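PDB 4EVW: nucleoside-diphosphate-sugar pyrophosphorylase, which probably transfers a nucleotidyl group to a sugar phosphate, forming a nucleoside-diphosphate sugar and releasing pyrophosphate. Local coordinates for residues I230-P235 and T239-Q244. The protein carries 1 engineered substitution. Numbering follows the deposited sequence.
Sequences IFCGVP and TDFLRQ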
loop_
_atom_site.group_PDB
_atom_site.type_symbol
_atom_site.label_atom_id
_atom_site.label_comp_id
_atom_site.label_asym_id
_atom_site.label_seq_id
_atom_site.Cartn_x
_atom_site.Cartn_y
_atom_site.Cartn_z
ATOM N N ILE A 230 9.171 -2.477 9.434
ATOM C CA ILE A 230 9.269 -1.388 10.402
ATOM C C ILE A 230 8.129 -0.430 10.106
ATOM O O ILE A 230 7.979 0.032 8.976
ATOM C CB ILE A 230 10.605 -0.631 10.270
ATOM C CG1 ILE A 230 11.764 -1.573 10.607
ATOM C CG2 ILE A 230 10.611 0.589 11.199
ATOM C CD1 ILE A 230 13.093 -1.133 10.041
ATOM N N PHE A 231 7.314 -0.151 11.113
ATOM C CA PHE A 231 6.194 0.762 10.935
ATOM C C PHE A 231 6.575 2.135 11.465
ATOM O O PHE A 231 7.156 2.258 12.543
ATOM C CB PHE A 231 4.963 0.236 11.667
ATOM C CG PHE A 231 4.476 -1.086 11.150
ATOM C CD1 PHE A 231 3.893 -1.185 9.892
ATOM C CD2 PHE A 231 4.611 -2.235 11.919
ATOM C CE1 PHE A 231 3.451 -2.415 9.408
ATOM C CE2 PHE A 231 4.175 -3.467 11.446
ATOM C CZ PHE A 231 3.592 -3.558 10.188
ATOM N N CYS A 232 6.240 3.162 10.696
ATOM C CA CYS A 232 6.561 4.532 11.062
ATOM C C CYS A 232 5.379 5.397 10.623
ATOM O O CYS A 232 5.553 6.390 9.920
ATOM C CB CYS A 232 7.835 4.946 10.327
ATOM S SG CYS A 232 8.734 6.308 11.076
ATOM N N GLY A 233 4.181 5.006 11.049
ATOM C CA GLY A 233 2.979 5.718 10.651
ATOM C C GLY A 233 2.322 6.653 11.652
ATOM O O GLY A 233 1.391 7.374 11.293
ATOM N N VAL A 234 2.774 6.623 12.901
ATOM C CA VAL A 234 2.240 7.517 13.926
ATOM C C VAL A 234 3.443 8.191 14.585
ATOM O O VAL A 234 4.555 7.659 14.552
ATOM C CB VAL A 234 1.385 6.758 14.975
ATOM C CG1 VAL A 234 0.191 6.101 14.288
ATOM C CG2 VAL A 234 2.220 5.722 15.701
ATOM N N PRO A 235 3.246 9.382 15.174
ATOM C CA PRO A 235 4.341 10.112 15.826
ATOM C C PRO A 235 5.241 9.296 16.758
ATOM O O PRO A 235 6.462 9.399 16.685
ATOM C CB PRO A 235 3.613 11.234 16.562
ATOM C CG PRO A 235 2.466 11.526 15.650
ATOM C CD PRO A 235 1.985 10.140 15.262
ATOM N N THR A 239 9.286 8.623 16.515
ATOM C CA THR A 239 10.201 8.918 17.612
ATOM C C THR A 239 11.042 7.676 17.901
ATOM O O THR A 239 12.259 7.769 18.069
ATOM C CB THR A 239 9.426 9.319 18.888
ATOM O OG1 THR A 239 8.737 10.553 18.655
ATOM C CG2 THR A 239 10.374 9.490 20.068
ATOM N N ASP A 240 10.392 6.516 17.946
ATOM C CA ASP A 240 11.094 5.262 18.206
ATOM C C ASP A 240 12.115 4.972 17.112
ATOM O O ASP A 240 13.215 4.499 17.393
ATOM C CB ASP A 240 10.109 4.092 18.303
ATOM C CG ASP A 240 9.185 4.200 19.501
ATOM O OD1 ASP A 240 9.590 4.814 20.510
ATOM O OD2 ASP A 240 8.060 3.657 19.439
ATOM N N PHE A 241 11.749 5.251 15.863
ATOM C CA PHE A 241 12.654 5.018 14.741
ATOM C C PHE A 241 13.855 5.946 14.849
ATOM O O PHE A 241 14.967 5.590 14.459
ATOM C CB PHE A 241 11.929 5.257 13.414
ATOM C CG PHE A 241 12.769 4.965 12.202
ATOM C CD1 PHE A 241 13.317 3.700 12.004
ATOM C CD2 PHE A 241 13.001 5.954 11.249
ATOM C CE1 PHE A 241 14.084 3.425 10.873
ATOM C CE2 PHE A 241 13.766 5.689 10.115
ATOM C CZ PHE A 241 14.309 4.421 9.926
ATOM N N LEU A 242 13.622 7.141 15.382
ATOM C CA LEU A 242 14.682 8.128 15.553
ATOM C C LEU A 242 15.726 7.656 16.574
ATOM O O LEU A 242 16.902 8.007 16.473
ATOM C CB LEU A 242 14.074 9.464 15.996
ATOM C CG LEU A 242 14.263 10.700 15.105
ATOM C CD1 LEU A 242 14.578 10.295 13.677
ATOM C CD2 LEU A 242 13.003 11.548 15.161
ATOM N N ARG A 243 15.298 6.857 17.549
ATOM C CA ARG A 243 16.214 6.350 18.571
ATOM C C ARG A 243 16.985 5.115 18.107
ATOM O O ARG A 243 18.088 4.853 18.583
ATOM C CB ARG A 243 15.458 5.993 19.853
ATOM C CG ARG A 243 14.723 7.143 20.520
ATOM C CD ARG A 243 14.259 6.721 21.906
ATOM N NE ARG A 243 13.664 5.388 21.892
ATOM C CZ ARG A 243 12.357 5.142 21.891
ATOM N NH1 ARG A 243 11.488 6.145 21.912
ATOM N NH2 ARG A 243 11.919 3.890 21.864
ATOM N N GLN A 244 16.401 4.356 17.186
ATOM C CA GLN A 244 17.039 3.145 16.679
ATOM C C GLN A 244 18.374 3.425 15.993
ATOM O O GLN A 244 18.519 3.033 14.816
ATOM C CB GLN A 244 16.091 2.421 15.720
ATOM C CG GLN A 244 14.844 1.885 16.400
ATOM C CD GLN A 244 15.176 1.029 17.605
ATOM O OE1 GLN A 244 15.910 0.046 17.496
ATOM N NE2 GLN A 244 14.640 1.397 18.761
#
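Phe241 turns its CG directly away from its own N (chi1 -177°), and the benzyl group reaches from the C-terminal helix back to the strand end, where Cys232, its SG likewise swung opposite the backbone N, meets it. Cys232 SG lies 4.1 Å from Phe241 CB. The distance from Cys232 SG to the centroid of the Phe241 ring is 5.1 Å. The sulfur approaches the ring obliquely, 46° off the normal, in a Cys sulfur-aromatic contact. On the CD1 side of the ring, Ile230 touches with its CG2 branch, 4.2 Å from Phe241 CD1 and again oblique. Phe117 of the partner strand 116-117 also meets the Phe241 ring, and His28 and His35 pack against it edge-to-face.

At the other end of the contact, the first turn of helix 235-243 closes on Pro235 O. Thr239 N donates to Pro235 O at 2.9 Å, the regular i to i+4 bond. Thr239 OG1 gives Pro235 O a second hydrogen bond at 3.2 Å, coming from above the carbonyl plane, 41° out of it. Val234 is the N-cap residue, and Glu237 OE1 accepts a hydrogen bond from Gly233 N, tying the turn to the helix start.

Chemically the contact divides in two: Pro235 O takes two donors, consistent with a steadied first turn, while dispersion between sulfur, methyl and ring packs the helix against side chains of both strands of the small two-stranded sheet and the turn that follows.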